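Local coordinates for protein listeriolysin O (Listeria monocytogenes, PDB 4CDB) that binds cholesterol-containing host membranes and, after a major conformational change, inserts into them as an oligomeric pore that lyses the cell, at residues V222-R227 with K355-A360; T351-L354 with L359-I362; A5-S10 with P228-G233; L30-N35 with E249-Y254. All blocks are in the same frame, centred on the assembly; numbering follows the deposited sequence.

Contact 1: residues V222-R227 with K355-A360. With NA (sodium ion), chain P; ACT (acetate ion), chain D.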
loop_
_atom_site.group_PDB
_atom_site.type_symbol
_atom_site.label_atom_id
_atom_site.label_comp_id
_atom_site.label_asym_id
_atom_site.label_seq_id
_atom_site.Cartn_x
_atom_site.Cartn_y
_atom_site.Cartn_z
ATOM N N VAL A 222 -0.598 26.776 -13.877
ATOM C CA VAL A 222 -0.167 27.666 -14.949
ATOM C C VAL A 222 -1.302 27.877 -15.947
ATOM O O VAL A 222 -2.132 26.991 -16.142
ATOM C CB VAL A 222 1.046 27.069 -15.696
ATOM C CG1 VAL A 222 1.661 28.087 -16.636
ATOM C CG2 VAL A 222 2.086 26.599 -14.706
ATOM N N ASN A 223 -1.345 29.055 -16.566
ATOM C CA ASN A 223 -2.306 29.332 -17.629
ATOM C C ASN A 223 -2.174 28.325 -18.769
ATOM O O ASN A 223 -1.083 27.824 -19.036
ATOM C CB ASN A 223 -2.100 30.746 -18.177
ATOM C CG ASN A 223 -0.785 30.894 -18.923
ATOM O OD1 ASN A 223 0.282 30.970 -18.314
ATOM N ND2 ASN A 223 -0.858 30.941 -20.249
ATOM N N GLU A 224 -3.287 28.023 -19.432
ATOM C CA GLU A 224 -3.255 27.150 -20.600
ATOM C C GLU A 224 -3.231 27.985 -21.876
ATOM O O GLU A 224 -4.234 28.598 -22.239
ATOM C CB GLU A 224 -4.450 26.191 -20.603
ATOM C CG GLU A 224 -4.467 25.207 -19.442
ATOM C CD GLU A 224 -5.597 24.196 -19.539
ATOM O OE1 GLU A 224 -6.406 24.290 -20.487
ATOM O OE2 GLU A 224 -5.677 23.304 -18.666
ATOM N N PRO A 225 -2.080 28.005 -22.564
ATOM C CA PRO A 225 -1.897 28.832 -23.763
ATOM C C PRO A 225 -2.796 28.391 -24.915
ATOM O O PRO A 225 -2.996 27.192 -25.123
ATOM C CB PRO A 225 -0.426 28.603 -24.122
ATOM C CG PRO A 225 -0.107 27.261 -23.553
ATOM C CD PRO A 225 -0.893 27.180 -22.276
ATOM N N THR A 226 -3.332 29.359 -25.651
ATOM C CA THR A 226 -4.186 29.064 -26.797
ATOM C C THR A 226 -3.363 28.616 -28.001
ATOM O O THR A 226 -3.896 28.031 -28.943
ATOM C CB THR A 226 -5.033 30.285 -27.200
ATOM O OG1 THR A 226 -4.175 31.411 -27.425
ATOM C CG2 THR A 226 -6.038 30.627 -26.109
ATOM N N ARG A 227 -2.066 28.906 -27.966
ATOM C CA ARG A 227 -1.148 28.486 -29.017
ATOM C C ARG A 227 0.020 27.733 -28.401
ATOM O O ARG A 227 0.549 28.144 -27.367
ATOM C CB ARG A 227 -0.623 29.689 -29.801
ATOM C CG ARG A 227 -1.702 30.519 -30.472
ATOM C CD ARG A 227 -1.113 31.770 -31.109
ATOM N NE ARG A 227 -0.089 31.444 -32.098
ATOM C CZ ARG A 227 0.701 32.338 -32.684
ATOM N NH1 ARG A 227 0.592 33.626 -32.384
ATOM N NH2 ARG A 227 1.604 31.943 -33.570
ATOM N N LYS A 355 0.058 20.165 -27.320
ATOM C CA LYS A 355 -0.728 20.183 -28.549
ATOM C C LYS A 355 -2.161 20.671 -28.349
ATOM O O LYS A 355 -2.631 21.546 -29.074
ATOM C CB LYS A 355 -0.729 18.801 -29.202
ATOM C CG LYS A 355 -1.503 18.731 -30.508
ATOM C CD LYS A 355 -1.392 17.347 -31.129
ATOM C CE LYS A 355 -2.173 17.255 -32.428
ATOM N NZ LYS A 355 -2.054 15.911 -33.061
ATOM N N ASP A 356 -2.854 20.107 -27.368
ATOM C CA ASP A 356 -4.258 20.437 -27.156
ATOM C C ASP A 356 -4.563 20.740 -25.695
ATOM O O ASP A 356 -5.725 20.743 -25.290
ATOM C CB ASP A 356 -5.148 19.293 -27.652
ATOM C CG ASP A 356 -4.804 17.962 -27.001
ATOM O OD1 ASP A 356 -3.707 17.852 -26.414
ATOM O OD2 ASP A 356 -5.626 17.024 -27.077
ATOM N N ASN A 357 -3.517 20.986 -24.908
ATOM C CA ASN A 357 -3.659 21.243 -23.473
ATOM C C ASN A 357 -4.388 20.118 -22.734
ATOM O O ASN A 357 -4.986 20.338 -21.679
ATOM C CB ASN A 357 -4.352 22.587 -23.224
ATOM C CG ASN A 357 -3.533 23.767 -23.720
ATOM O OD1 ASN A 357 -2.350 23.895 -23.404
ATOM N ND2 ASN A 357 -4.162 24.637 -24.503
ATOM N N GLU A 358 -4.329 18.913 -23.290
ATOM C CA GLU A 358 -5.020 17.771 -22.705
ATOM C C GLU A 358 -4.188 17.124 -21.601
ATOM O O GLU A 358 -2.957 17.118 -21.656
ATOM C CB GLU A 358 -5.358 16.743 -23.785
ATOM C CG GLU A 358 -6.646 15.986 -23.530
ATOM C CD GLU A 358 -7.882 16.817 -23.813
ATOM O OE1 GLU A 358 -7.760 17.864 -24.481
ATOM O OE2 GLU A 358 -8.978 16.414 -23.372
ATOM N N LEU A 359 -4.873 16.580 -20.600
ATOM C CA LEU A 359 -4.212 16.006 -19.435
ATOM C C LEU A 359 -3.484 14.707 -19.781
ATOM O O LEU A 359 -4.066 13.792 -20.363
ATOM C CB LEU A 359 -5.235 15.767 -18.321
ATOM C CG LEU A 359 -4.713 15.504 -16.907
ATOM C CD1 LEU A 359 -3.794 16.627 -16.458
ATOM C CD2 LEU A 359 -5.872 15.347 -15.937
ATOM N N ALA A 360 -2.203 14.643 -19.432
ATOM C CA ALA A 360 -1.397 13.447 -19.660
ATOM C C ALA A 360 -1.594 12.453 -18.523
ATOM O O ALA A 360 -1.377 12.787 -17.358
ATOM C CB ALA A 360 0.071 13.815 -19.784
HETATM NA NA NA P . -2.215 15.764 -27.140
HETATM C C ACT D . -3.298 14.319 -30.006
HETATM O O ACT D . -2.544 14.140 -30.988
HETATM O OXT ACT D . -3.318 15.397 -29.374
HETATM C CH3 ACT D . -4.228 13.218 -29.592
#

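Contact 2: residues T351-L354 with L359-I362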
loop_
_atom_site.group_PDB
_atom_site.type_symbol
_atom_site.label_atom_id
_atom_site.label_comp_id
_atom_site.label_asym_id
_atom_site.label_seq_id
_atom_site.Cartn_x
_atom_site.Cartn_y
_atom_site.Cartn_z
ATOM N N THR A 351 0.615 17.000 -15.690
ATOM C CA THR A 351 1.188 17.446 -16.954
ATOM C C THR A 351 0.137 17.514 -18.059
ATOM O O THR A 351 -0.766 16.680 -18.123
ATOM C CB THR A 351 2.338 16.528 -17.408
ATOM O OG1 THR A 351 1.913 15.162 -17.337
ATOM C CG2 THR A 351 3.550 16.717 -16.517
ATOM N N ASN A 352 0.263 18.518 -18.923
ATOM C CA ASN A 352 -0.612 18.657 -20.081
ATOM C C ASN A 352 0.202 18.618 -21.364
ATOM O O ASN A 352 1.275 19.218 -21.438
ATOM C CB ASN A 352 -1.393 19.972 -20.023
ATOM C CG ASN A 352 -2.418 20.004 -18.906
ATOM O OD1 ASN A 352 -2.423 19.147 -18.024
ATOM N ND2 ASN A 352 -3.291 21.004 -18.938
ATOM N N PHE A 353 -0.304 17.912 -22.372
ATOM C CA PHE A 353 0.314 17.933 -23.692
ATOM C C PHE A 353 0.207 19.344 -24.262
ATOM O O PHE A 353 -0.818 20.002 -24.105
ATOM C CB PHE A 353 -0.363 16.926 -24.627
ATOM C CG PHE A 353 -0.105 15.487 -24.263
ATOM C CD1 PHE A 353 1.120 14.899 -24.539
ATOM C CD2 PHE A 353 -1.091 14.720 -23.658
ATOM C CE1 PHE A 353 1.362 13.574 -24.209
ATOM C CE2 PHE A 353 -0.854 13.394 -23.327
ATOM C CZ PHE A 353 0.374 12.822 -23.604
ATOM N N LEU A 354 1.265 19.809 -24.916
ATOM C CA LEU A 354 1.276 21.158 -25.469
ATOM C C LEU A 354 0.349 21.287 -26.673
ATOM O O LEU A 354 -0.100 22.382 -27.005
ATOM C CB LEU A 354 2.698 21.576 -25.858
ATOM C CG LEU A 354 3.290 22.761 -25.095
ATOM C CD1 LEU A 354 4.636 23.166 -25.682
ATOM C CD2 LEU A 354 2.319 23.933 -25.093
ATOM N N LEU A 359 -4.873 16.580 -20.600
ATOM C CA LEU A 359 -4.212 16.006 -19.435
ATOM C C LEU A 359 -3.484 14.707 -19.781
ATOM O O LEU A 359 -4.066 13.792 -20.363
ATOM C CB LEU A 359 -5.235 15.767 -18.321
ATOM C CG LEU A 359 -4.713 15.504 -16.907
ATOM C CD1 LEU A 359 -3.794 16.627 -16.458
ATOM C CD2 LEU A 359 -5.872 15.347 -15.937
ATOM N N ALA A 360 -2.203 14.643 -19.432
ATOM C CA ALA A 360 -1.397 13.447 -19.660
ATOM C C ALA A 360 -1.594 12.453 -18.523
ATOM O O ALA A 360 -1.377 12.787 -17.358
ATOM C CB ALA A 360 0.071 13.815 -19.784
ATOM N N VAL A 361 -2.000 11.235 -18.865
ATOM C CA VAL A 361 -2.270 10.212 -17.861
ATOM C C VAL A 361 -1.323 9.023 -18.014
ATOM O O VAL A 361 -1.128 8.510 -19.117
ATOM C CB VAL A 361 -3.730 9.713 -17.946
ATOM C CG1 VAL A 361 -4.035 8.746 -16.804
ATOM C CG2 VAL A 361 -4.702 10.892 -17.935
ATOM N N ILE A 362 -0.732 8.593 -16.903
ATOM C CA ILE A 362 0.124 7.414 -16.910
ATOM C C ILE A 362 -0.704 6.135 -16.796
ATOM O O ILE A 362 -1.432 5.935 -15.822
ATOM C CB ILE A 362 1.161 7.449 -15.772
ATOM C CG1 ILE A 362 2.038 8.697 -15.877
ATOM C CG2 ILE A 362 2.024 6.199 -15.801
ATOM C CD1 ILE A 362 3.208 8.701 -14.901
HETATM O O HOH W 1 -0.319 14.446 -15.703
#

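Contact 3: residues A5-S10 with P228-G233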
loop_
_atom_site.group_PDB
_atom_site.type_symbol
_atom_site.label_atom_id
_atom_site.label_comp_id
_atom_site.label_asym_id
_atom_site.label_seq_id
_atom_site.Cartn_x
_atom_site.Cartn_y
_atom_site.Cartn_z
ATOM N N ALA A 5 -5.562 33.304 -16.559
ATOM C CA ALA A 5 -5.541 33.811 -17.926
ATOM C C ALA A 5 -4.111 33.991 -18.429
ATOM O O ALA A 5 -3.201 34.284 -17.650
ATOM C CB ALA A 5 -6.308 35.123 -18.019
ATOM N N SER A 6 -3.916 33.810 -19.731
ATOM C CA SER A 6 -2.600 33.980 -20.341
ATOM C C SER A 6 -2.160 35.442 -20.309
ATOM O O SER A 6 -2.985 36.347 -20.445
ATOM C CB SER A 6 -2.608 33.470 -21.785
ATOM O OG SER A 6 -2.947 32.095 -21.840
ATOM N N PRO A 7 -0.851 35.676 -20.121
ATOM C CA PRO A 7 -0.283 37.028 -20.146
ATOM C C PRO A 7 -0.413 37.632 -21.540
ATOM O O PRO A 7 -0.644 36.887 -22.493
ATOM C CB PRO A 7 1.199 36.793 -19.826
ATOM C CG PRO A 7 1.255 35.454 -19.175
ATOM C CD PRO A 7 0.163 34.655 -19.807
ATOM N N PRO A 8 -0.269 38.963 -21.662
ATOM C CA PRO A 8 -0.317 39.581 -22.990
ATOM C C PRO A 8 0.811 39.070 -23.879
ATOM O O PRO A 8 1.891 38.753 -23.380
ATOM C CB PRO A 8 -0.125 41.073 -22.693
ATOM C CG PRO A 8 0.524 41.123 -21.349
ATOM C CD PRO A 8 -0.044 39.959 -20.599
ATOM N N ALA A 9 0.556 38.986 -25.180
ATOM C CA ALA A 9 1.548 38.485 -26.124
ATOM C C ALA A 9 2.761 39.412 -26.228
ATOM O O ALA A 9 2.622 40.635 -26.263
ATOM C CB ALA A 9 0.916 38.271 -27.496
ATOM N N SER A 10 3.952 38.818 -26.268
ATOM C CA SER A 10 5.191 39.579 -26.400
ATOM C C SER A 10 5.366 40.082 -27.831
ATOM O O SER A 10 4.985 39.395 -28.780
ATOM C CB SER A 10 6.390 38.717 -25.999
ATOM O OG SER A 10 6.243 38.229 -24.678
ATOM N N PRO A 228 0.417 26.617 -29.030
ATOM C CA PRO A 228 1.555 25.818 -28.563
ATOM C C PRO A 228 2.847 26.627 -28.500
ATOM O O PRO A 228 3.695 26.367 -27.649
ATOM C CB PRO A 228 1.667 24.722 -29.625
ATOM C CG PRO A 228 0.277 24.573 -30.154
ATOM C CD PRO A 228 -0.299 25.964 -30.141
ATOM N N SER A 229 2.987 27.605 -29.389
ATOM C CA SER A 229 4.206 28.406 -29.465
ATOM C C SER A 229 4.340 29.440 -28.347
ATOM O O SER A 229 5.407 30.025 -28.173
ATOM C CB SER A 229 4.299 29.106 -30.823
ATOM O OG SER A 229 3.182 29.948 -31.037
ATOM N N ARG A 230 3.265 29.668 -27.597
ATOM C CA ARG A 230 3.260 30.710 -26.567
ATOM C C ARG A 230 4.299 30.501 -25.465
ATOM O O ARG A 230 4.784 31.465 -24.880
ATOM C CB ARG A 230 1.868 30.870 -25.944
ATOM C CG ARG A 230 1.107 32.096 -26.427
ATOM C CD ARG A 230 1.922 33.374 -26.250
ATOM N NE ARG A 230 1.573 34.114 -25.037
ATOM C CZ ARG A 230 2.328 34.178 -23.944
ATOM N NH1 ARG A 230 3.491 33.544 -23.894
ATOM N NH2 ARG A 230 1.918 34.883 -22.897
ATOM N N PHE A 231 4.636 29.247 -25.184
ATOM C CA PHE A 231 5.567 28.947 -24.098
ATOM C C PHE A 231 7.029 29.114 -24.504
ATOM O O PHE A 231 7.913 29.201 -23.651
ATOM C CB PHE A 231 5.324 27.541 -23.538
ATOM C CG PHE A 231 4.230 27.480 -22.508
ATOM C CD1 PHE A 231 3.678 28.644 -21.995
ATOM C CD2 PHE A 231 3.760 26.260 -22.045
ATOM C CE1 PHE A 231 2.673 28.596 -21.044
ATOM C CE2 PHE A 231 2.755 26.203 -21.094
ATOM C CZ PHE A 231 2.210 27.374 -20.592
ATOM N N PHE A 232 7.281 29.170 -25.807
ATOM C CA PHE A 232 8.650 29.263 -26.300
ATOM C C PHE A 232 9.103 30.703 -26.492
ATOM O O PHE A 232 8.300 31.577 -26.823
ATOM C CB PHE A 232 8.794 28.491 -27.609
ATOM C CG PHE A 232 8.490 27.031 -27.477
ATOM C CD1 PHE A 232 9.424 26.164 -26.936
ATOM C CD2 PHE A 232 7.267 26.523 -27.889
ATOM C CE1 PHE A 232 9.145 24.813 -26.809
ATOM C CE2 PHE A 232 6.984 25.177 -27.765
ATOM C CZ PHE A 232 7.923 24.322 -27.225
ATOM N N GLY A 233 10.395 30.941 -26.280
ATOM C CA GLY A 233 10.983 32.243 -26.539
ATOM C C GLY A 233 10.905 32.588 -28.014
ATOM O O GLY A 233 10.786 31.696 -28.859
#

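Contact 4: residues L30-N35 with E249-Y254. With NA (sodium ion), chain P.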
loop_
_atom_site.group_PDB
_atom_site.type_symbol
_atom_site.label_atom_id
_atom_site.label_comp_id
_atom_site.label_asym_id
_atom_site.label_seq_id
_atom_site.Cartn_x
_atom_site.Cartn_y
_atom_site.Cartn_z
ATOM N N LEU A 30 1.635 16.772 -34.897
ATOM C CA LEU A 30 2.130 15.573 -34.230
ATOM C C LEU A 30 0.999 14.586 -33.955
ATOM O O LEU A 30 0.106 14.858 -33.153
ATOM C CB LEU A 30 2.846 15.937 -32.926
ATOM C CG LEU A 30 4.077 16.837 -33.065
ATOM C CD1 LEU A 30 4.706 17.098 -31.709
ATOM C CD2 LEU A 30 5.088 16.213 -34.010
ATOM N N ASP A 31 1.043 13.441 -34.631
ATOM C CA ASP A 31 0.037 12.402 -34.450
ATOM C C ASP A 31 0.466 11.356 -33.425
ATOM O O ASP A 31 1.485 10.686 -33.592
ATOM C CB ASP A 31 -0.287 11.727 -35.786
ATOM C CG ASP A 31 -1.148 12.595 -36.682
ATOM O OD1 ASP A 31 -2.364 12.692 -36.414
ATOM O OD2 ASP A 31 -0.615 13.176 -37.653
ATOM N N TYR A 32 -0.320 11.225 -32.363
ATOM C CA TYR A 32 -0.080 10.209 -31.347
ATOM C C TYR A 32 -1.357 9.956 -30.560
ATOM O O TYR A 32 -2.240 10.812 -30.507
ATOM C CB TYR A 32 1.049 10.634 -30.400
ATOM C CG TYR A 32 0.811 11.952 -29.690
ATOM C CD1 TYR A 32 1.234 13.150 -30.252
ATOM C CD2 TYR A 32 0.174 11.997 -28.456
ATOM C CE1 TYR A 32 1.022 14.358 -29.608
ATOM C CE2 TYR A 32 -0.043 13.200 -27.804
ATOM C CZ TYR A 32 0.384 14.377 -28.384
ATOM O OH TYR A 32 0.170 15.576 -27.740
ATOM N N ASN A 33 -1.454 8.775 -29.962
ATOM C CA ASN A 33 -2.566 8.464 -29.074
ATOM C C ASN A 33 -2.222 8.897 -27.655
ATOM O O ASN A 33 -1.376 8.286 -27.000
ATOM C CB ASN A 33 -2.883 6.967 -29.116
ATOM C CG ASN A 33 -4.238 6.637 -28.511
ATOM O OD1 ASN A 33 -4.736 7.349 -27.638
ATOM N ND2 ASN A 33 -4.840 5.549 -28.976
ATOM N N LYS A 34 -2.883 9.952 -27.185
ATOM C CA LYS A 34 -2.595 10.526 -25.874
ATOM C C LYS A 34 -2.852 9.523 -24.752
ATOM O O LYS A 34 -2.295 9.640 -23.661
ATOM C CB LYS A 34 -3.429 11.790 -25.643
ATOM C CG LYS A 34 -4.881 11.517 -25.281
ATOM C CD LYS A 34 -5.570 12.763 -24.757
ATOM C CE LYS A 34 -6.584 12.417 -23.674
ATOM N NZ LYS A 34 -7.701 11.575 -24.183
ATOM N N ASN A 35 -3.694 8.535 -25.031
ATOM C CA ASN A 35 -4.058 7.539 -24.036
ATOM C C ASN A 35 -3.027 6.421 -23.933
ATOM O O ASN A 35 -3.121 5.562 -23.057
ATOM C CB ASN A 35 -5.436 6.956 -24.352
ATOM C CG ASN A 35 -6.522 8.015 -24.397
ATOM O OD1 ASN A 35 -6.655 8.825 -23.479
ATOM N ND2 ASN A 35 -7.301 8.019 -25.472
ATOM N N GLU A 249 6.969 10.713 -31.324
ATOM C CA GLU A 249 7.359 9.666 -30.390
ATOM C C GLU A 249 7.666 10.260 -29.020
ATOM O O GLU A 249 7.532 9.590 -27.999
ATOM C CB GLU A 249 8.575 8.900 -30.913
ATOM C CG GLU A 249 8.444 8.416 -32.352
ATOM C CD GLU A 249 8.827 9.477 -33.371
ATOM O OE1 GLU A 249 10.039 9.705 -33.566
ATOM O OE2 GLU A 249 7.917 10.083 -33.974
ATOM N N ASN A 250 8.087 11.522 -29.011
ATOM C CA ASN A 250 8.361 12.233 -27.767
ATOM C C ASN A 250 7.634 13.575 -27.728
ATOM O O ASN A 250 8.259 14.629 -27.854
ATOM C CB ASN A 250 9.866 12.445 -27.586
ATOM C CG ASN A 250 10.651 11.144 -27.616
ATOM O OD1 ASN A 250 10.873 10.515 -26.582
ATOM N ND2 ASN A 250 11.076 10.738 -28.806
ATOM N N PRO A 251 6.302 13.536 -27.558
ATOM C CA PRO A 251 5.472 14.743 -27.632
ATOM C C PRO A 251 5.803 15.732 -26.524
ATOM O O PRO A 251 6.068 15.314 -25.395
ATOM C CB PRO A 251 4.049 14.208 -27.439
ATOM C CG PRO A 251 4.132 12.742 -27.730
ATOM C CD PRO A 251 5.499 12.331 -27.294
ATOM N N PRO A 252 5.786 17.035 -26.843
ATOM C CA PRO A 252 6.075 18.064 -25.843
ATOM C C PRO A 252 4.922 18.215 -24.853
ATOM O O PRO A 252 3.752 18.131 -25.239
ATOM C CB PRO A 252 6.227 19.332 -26.687
ATOM C CG PRO A 252 5.370 19.089 -27.880
ATOM C CD PRO A 252 5.492 17.614 -28.166
ATOM N N ALA A 253 5.258 18.414 -23.584
ATOM C CA ALA A 253 4.254 18.623 -22.550
ATOM C C ALA A 253 4.766 19.643 -21.546
ATOM O O ALA A 253 5.963 19.935 -21.504
ATOM C CB ALA A 253 3.920 17.309 -21.853
ATOM N N TYR A 254 3.862 20.188 -20.739
ATOM C CA TYR A 254 4.255 21.117 -19.687
ATOM C C TYR A 254 3.638 20.744 -18.342
ATOM O O TYR A 254 2.570 20.131 -18.282
ATOM C CB TYR A 254 3.890 22.559 -20.056
ATOM C CG TYR A 254 2.405 22.824 -20.166
ATOM C CD1 TYR A 254 1.709 22.501 -21.322
ATOM C CD2 TYR A 254 1.703 23.410 -19.118
ATOM C CE1 TYR A 254 0.352 22.744 -21.429
ATOM C CE2 TYR A 254 0.347 23.657 -19.218
ATOM C CZ TYR A 254 -0.323 23.322 -20.377
ATOM O OH TYR A 254 -1.672 23.564 -20.484
HETATM NA NA NA P . -2.215 15.764 -27.140
HETATM O O HOH W 2 1.980 17.773 -27.312
#

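Contact 1: residues V222-R227 with K355-A360
Asn357 reaches across to Pro225 with its amide nitrogen: ND2 donates to Pro225 O at 2.9 Å, nearly straight at the hydrogen (163°). The acceptor lies close to the plane of the Asn357 amide, while ND2 itself stands tilted from the Pro225 carbonyl plane. The other amide atom also faces the proline: Asn357 OD1 rests 3.8 Å from Pro225 CD, on the rim of a ring whose side chain runs at a slant to that of Asn357. OD1 takes a hydrogen bond from Tyr254 OH, so both ends of the amide are engaged and its rotation is fixed. Glu224 and Asn357 pass in opposite senses, carboxylate and amide planes only 23° apart, with Glu224 OE1 3.8 Å from Asn357 CB. CG of Asn357 is anti to its carbonyl carbon (chi1 -64°), which directs the amide at the 222-227 segment. Asp356 turns from this interface to a sodium ion, bound by OD1 at 2.7 Å and also by Tyr32 OH and an acetate, probably from the crystallisation liquor. The extended Lys355 chain carries NZ to the acetate oxygen O, 2.8 Å away. Asn357 has positive phi and psi, the left-handed helical conformation often seen in tight turns; here the turn after strand 345-353 clips onto the loop leaving strand 207-222, beside a surface sodium site.

Contact 2: residues T351-L354 with L359-I362
Ala360 is the tightly held residue here, gripped by Thr351 and Phe353. Its backbone N donates to Thr351 O at 2.8 Å in an almost linear bond (170°), and its methyl fits between two side chains. On one of them, Thr351 OG1 comes within 3.3 Å of Ala360 CB, brought there by a chi1 of 49° that sets the hydroxyl between the backbone N and the carbonyl carbon. On the other, the methyl makes an off-centre CH-pi contact with Phe353: CB is 4.2 Å from the ring centroid and approaches closest to CE2. A water extends the polar side of this knot, accepting from Thr351 N at 2.7 Å and donating to Ala360 O at 2.6 Å, thereby joining the two backbones a second time.

Leu359 forms the looser, solvent-facing margin. Its CB points away from strand 345-353, yet the chain folds back so that CD1 lies 3.3 Å from Asn352 OD1 and 3.5 Å from Thr351 O. These are contacts of a methyl with oxygens, and the exposed leucine lays a partial apolar cover over the edge of the strand. The side-chain oxygen beneath has a weak hydrogen bond from Ser256 OG, and Asn352 ND2 has a weak one with Tyr254 OH.

Asn352 and Leu359 form a single beta bridge. Strand 252-260 pairs with 345-353 through Asn352 and Tyr254, while the returning chain passes Ala360 and enters strand 362-385, where Ile362 bonds to Asn74.

Contact 3: residues A5-S10 with P228-G233
Arg230 and Pro7 supply the polar link between these segments. Arg230 NH2 donates to Pro7 O at 3.3 Å, and although the angle at hydrogen is good (162°), the geometry is lopsided. The acceptor sits at the edge of the guanidinium, near its plane, whereas NH2 stands well above the plane of the Pro7 carbonyl and so misses its lone pairs. The same nitrogen also bonds to Ser113 OG, and NH1 forms a long, weak ion pair with Asp112; the group is thus shared among several partners.

Van der Waals contact comes from the Pro7 ring, which crosses the arginine at a slant. Its CD is 3.6 Å from Arg230 NH2 and CB 3.7 Å from it, so the ring walls the terminal nitrogen. The arginine gets there by bending at chi2 and chi3 (-54° and -98°) instead of extending.

Phe232 N bonds to Ser229 O at 3.1 Å in a turn with helical backbone angles but without regular helix bonds, from which Arg230 projects. The arrangement is peripheral: a proline-rich N-terminal arm before helix 14-28 is linked by Arg230 to this turn after strand 207-222, and held also by Ser6 on Asn223 and Ser10 on Asp112.

Contact 4: residues L30-N35 with E249-Y254
Apolar packing of Tyr32 on Pro251 dominates. Pro251 CG stands over the centre of the phenol ring, 3.8 Å from its centroid and only 7° off the normal, a true CH-pi contact on the face; CB lies 3.7 Å from Tyr32 CE1. With chi1 at 58°, Tyr32 CG falls between the backbone N and the carbonyl carbon, which brings the ring face over the proline. Alongside, Leu30 CD1 meets ring carbon CD of Pro252 end-on at 3.7 Å.

The polar bonds gather at the phenol oxygen. Tyr32 OH binds the sodium ion at 2.5 Å and accepts from a water at 2.9 Å, and that water also donates to Pro252 O at 2.8 Å. No direct hydrogen bond joins the segments, so this water is their polar bridge. Asp356 is a further ligand of the sodium.

The ring of Tyr32 also meets that of Phe353, their planes at about 45°. The loop between helix 14-28 and strand 39-41 lies against the start of strand 252-260, where Pro252 bonds to Leu354, just beyond strand 345-353, and Ala253 to Val93 of strand 92-94.

Overall arrangement
Contacts 2 and 4 are the buried pair and reach one antiparallel sheet, since strands 345-353 and 252-260 are neighbours in it; contact 4 is mostly apolar, contact 2 joins a backbone hydrogen bond to methyl packing, and one water in each links the segments. Contacts 1 and 3 are only partly buried and rest on single side-chain-to-carbonyl hydrogen bonds, from an asparagine and an arginine. All four touch one another: contact 1 shares Leu359 and Ala360 with contact 2, the sodium with contact 4, and meets contact 3 through Asn223 with Ser6 and Pro225 with Phe231. Contact 3 lies farthest from the chain's centre, about 41 Å centre to centre, against about 25 Å for contact 2.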